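Local atomic coordinates of GH127 beta-L-arabinofuranoside (Geobacillus stearothermophilus, PDB entry 4QK0), a protein that probably hydrolyses beta-L-arabinofuranosides, releasing L-arabinose, as a glycoside hydrolase of family 127. Residues A[153-158]-A[202-207]. Residues are numbered along the deposited sequence; the frame is centred on the assembly and turned at random.
Sequences AYFRAT and YEVTGN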
loop_
_atom_site.group_PDB
_atom_site.type_symbol
_atom_site.label_atom_id
_atom_site.label_comp_id
_atom_site.label_asym_id
_atom_site.label_seq_id
_atom_site.Cartn_x
_atom_site.Cartn_y
_atom_site.Cartn_z
ATOM N N ALA A 153 -11.815 2.320 38.968
ATOM C CA ALA A 153 -12.335 3.634 38.678
ATOM C C ALA A 153 -13.670 3.908 39.388
ATOM O O ALA A 153 -13.932 5.035 39.806
ATOM C CB ALA A 153 -12.499 3.842 37.172
ATOM N N TYR A 154 -14.532 2.912 39.394
ATOM C CA TYR A 154 -15.852 3.061 39.937
ATOM C C TYR A 154 -15.746 3.246 41.470
ATOM O O TYR A 154 -16.462 4.037 42.043
ATOM C CB TYR A 154 -16.729 1.839 39.549
ATOM C CG TYR A 154 -18.193 2.089 39.787
ATOM C CD1 TYR A 154 -18.930 2.854 38.899
ATOM C CD2 TYR A 154 -18.839 1.607 40.933
ATOM C CE1 TYR A 154 -20.266 3.128 39.116
ATOM C CE2 TYR A 154 -20.179 1.864 41.158
ATOM C CZ TYR A 154 -20.889 2.627 40.244
ATOM O OH TYR A 154 -22.227 2.922 40.429
ATOM N N PHE A 155 -14.825 2.535 42.111
ATOM C CA PHE A 155 -14.567 2.769 43.524
ATOM C C PHE A 155 -14.104 4.190 43.853
ATOM O O PHE A 155 -14.630 4.841 44.757
ATOM C CB PHE A 155 -13.541 1.791 44.043
ATOM C CG PHE A 155 -13.201 2.029 45.472
ATOM C CD1 PHE A 155 -14.183 1.888 46.457
ATOM C CD2 PHE A 155 -11.941 2.443 45.841
ATOM C CE1 PHE A 155 -13.904 2.145 47.784
ATOM C CE2 PHE A 155 -11.646 2.691 47.175
ATOM C CZ PHE A 155 -12.621 2.535 48.140
ATOM N N ARG A 156 -13.142 4.676 43.112
ATOM C CA ARG A 156 -12.596 6.010 43.332
ATOM C C ARG A 156 -13.635 7.039 43.110
ATOM O O ARG A 156 -13.594 8.068 43.766
ATOM C CB ARG A 156 -11.386 6.312 42.409
ATOM C CG ARG A 156 -10.206 5.447 42.756
ATOM C CD ARG A 156 -8.928 5.760 42.009
ATOM N NE ARG A 156 -7.893 5.519 43.001
ATOM C CZ ARG A 156 -6.712 4.973 42.787
ATOM N NH1 ARG A 156 -6.357 4.605 41.558
ATOM N NH2 ARG A 156 -5.893 4.821 43.836
ATOM N N ALA A 157 -14.571 6.781 42.205
ATOM C CA ALA A 157 -15.603 7.778 41.897
ATOM C C ALA A 157 -16.767 7.787 42.860
ATOM O O ALA A 157 -17.359 8.826 43.094
ATOM C CB ALA A 157 -16.173 7.542 40.484
ATOM N N THR A 158 -17.192 6.610 43.290
ATOM C CA THR A 158 -18.432 6.520 44.040
ATOM C C THR A 158 -18.253 6.077 45.482
ATOM O O THR A 158 -19.193 6.176 46.255
ATOM C CB THR A 158 -19.394 5.509 43.414
ATOM O OG1 THR A 158 -18.820 4.190 43.479
ATOM C CG2 THR A 158 -19.716 5.887 42.000
ATOM N N TYR A 202 -3.458 -2.746 42.573
ATOM C CA TYR A 202 -2.490 -2.613 43.643
ATOM C C TYR A 202 -2.538 -1.223 44.290
ATOM O O TYR A 202 -2.552 -1.127 45.499
ATOM C CB TYR A 202 -1.093 -2.922 43.150
ATOM C CG TYR A 202 -0.046 -2.507 44.135
ATOM C CD1 TYR A 202 0.154 -3.233 45.331
ATOM C CD2 TYR A 202 0.725 -1.390 43.909
ATOM C CE1 TYR A 202 1.115 -2.845 46.259
ATOM C CE2 TYR A 202 1.682 -0.982 44.839
ATOM C CZ TYR A 202 1.870 -1.703 46.009
ATOM O OH TYR A 202 2.824 -1.278 46.894
ATOM N N GLU A 203 -2.625 -0.179 43.482
ATOM C CA GLU A 203 -2.596 1.182 43.992
ATOM C C GLU A 203 -3.777 1.438 44.855
ATOM O O GLU A 203 -3.706 2.208 45.776
ATOM C CB GLU A 203 -2.626 2.210 42.885
ATOM C CG GLU A 203 -1.309 2.400 42.174
ATOM C CD GLU A 203 -1.422 2.978 40.748
ATOM O OE1 GLU A 203 -2.527 3.260 40.205
ATOM O OE2 GLU A 203 -0.350 3.145 40.156
ATOM N N VAL A 204 -4.897 0.798 44.573
ATOM C CA VAL A 204 -6.085 1.107 45.336
ATOM C C VAL A 204 -6.247 0.168 46.499
ATOM O O VAL A 204 -6.963 0.493 47.402
ATOM C CB VAL A 204 -7.348 1.167 44.416
ATOM C CG1 VAL A 204 -7.988 -0.185 44.236
ATOM C CG2 VAL A 204 -8.342 2.149 44.956
ATOM N N THR A 205 -5.647 -1.008 46.471
ATOM C CA THR A 205 -5.824 -1.964 47.548
ATOM C C THR A 205 -4.618 -2.128 48.474
ATOM O O THR A 205 -4.759 -2.664 49.548
ATOM C CB THR A 205 -6.092 -3.392 47.023
ATOM O OG1 THR A 205 -4.989 -3.838 46.247
ATOM C CG2 THR A 205 -7.364 -3.479 46.224
ATOM N N GLY A 206 -3.416 -1.803 48.003
ATOM C CA GLY A 206 -2.201 -2.074 48.741
ATOM C C GLY A 206 -1.814 -3.535 48.780
ATOM O O GLY A 206 -0.801 -3.903 49.374
ATOM N N ASN A 207 -2.594 -4.393 48.133
ATOM C CA ASN A 207 -2.267 -5.817 48.072
ATOM C C ASN A 207 -1.111 -6.126 47.119
ATOM O O ASN A 207 -1.269 -6.183 45.892
ATOM C CB ASN A 207 -3.507 -6.627 47.708
ATOM C CG ASN A 207 -3.281 -8.119 47.813
ATOM O OD1 ASN A 207 -2.162 -8.605 47.801
ATOM N ND2 ASN A 207 -4.357 -8.852 47.886
#
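Across 153-158 and 202-207, at the C-terminal ends of helices 140-158 and 194-205, the CA atoms of Arg-156 and Val-204 are the nearest pair, 8.4 Å apart. Val-204 carries the contact mainly through one methyl, CG2, which meets two flat groups in different ways. It touches the ring of Phe-155 at the edge, near the ring plane, with CG2 3.7 Å from Phe-155 CD2; with CG anti to the backbone N (chi1 178°), the ring continues on from a CB that already faces the other helix. The guanidinium of Arg-156, by contrast, receives the same methyl over one face, off centre, with Val-204 CG2 3.8 Å from Arg-156 NH2. The arginine chain leaves its helix to one side and bends at chi3 (144°), which lays its end alongside the valine. Beyond it, Arg-156 NH1 stays 4.3 Å from Glu-203 OE1, too far for a salt bridge, while Glu-203 OE2 forms salt bridges with Lys-282 and Arg-346. Leu-164 of helix 162-177 touches both Phe-155 and Val-204, joining this pair to the next helix of the mainly helical catalytic domain. Helix 194-205 ends just after Val-204, broken by Gly-206 with its positive phi. Within this surface seam the two helix ends thus meet through apolar contact and a methyl resting off centre on one guanidinium face, and the Arg-156–Glu-203 attraction is probably modest.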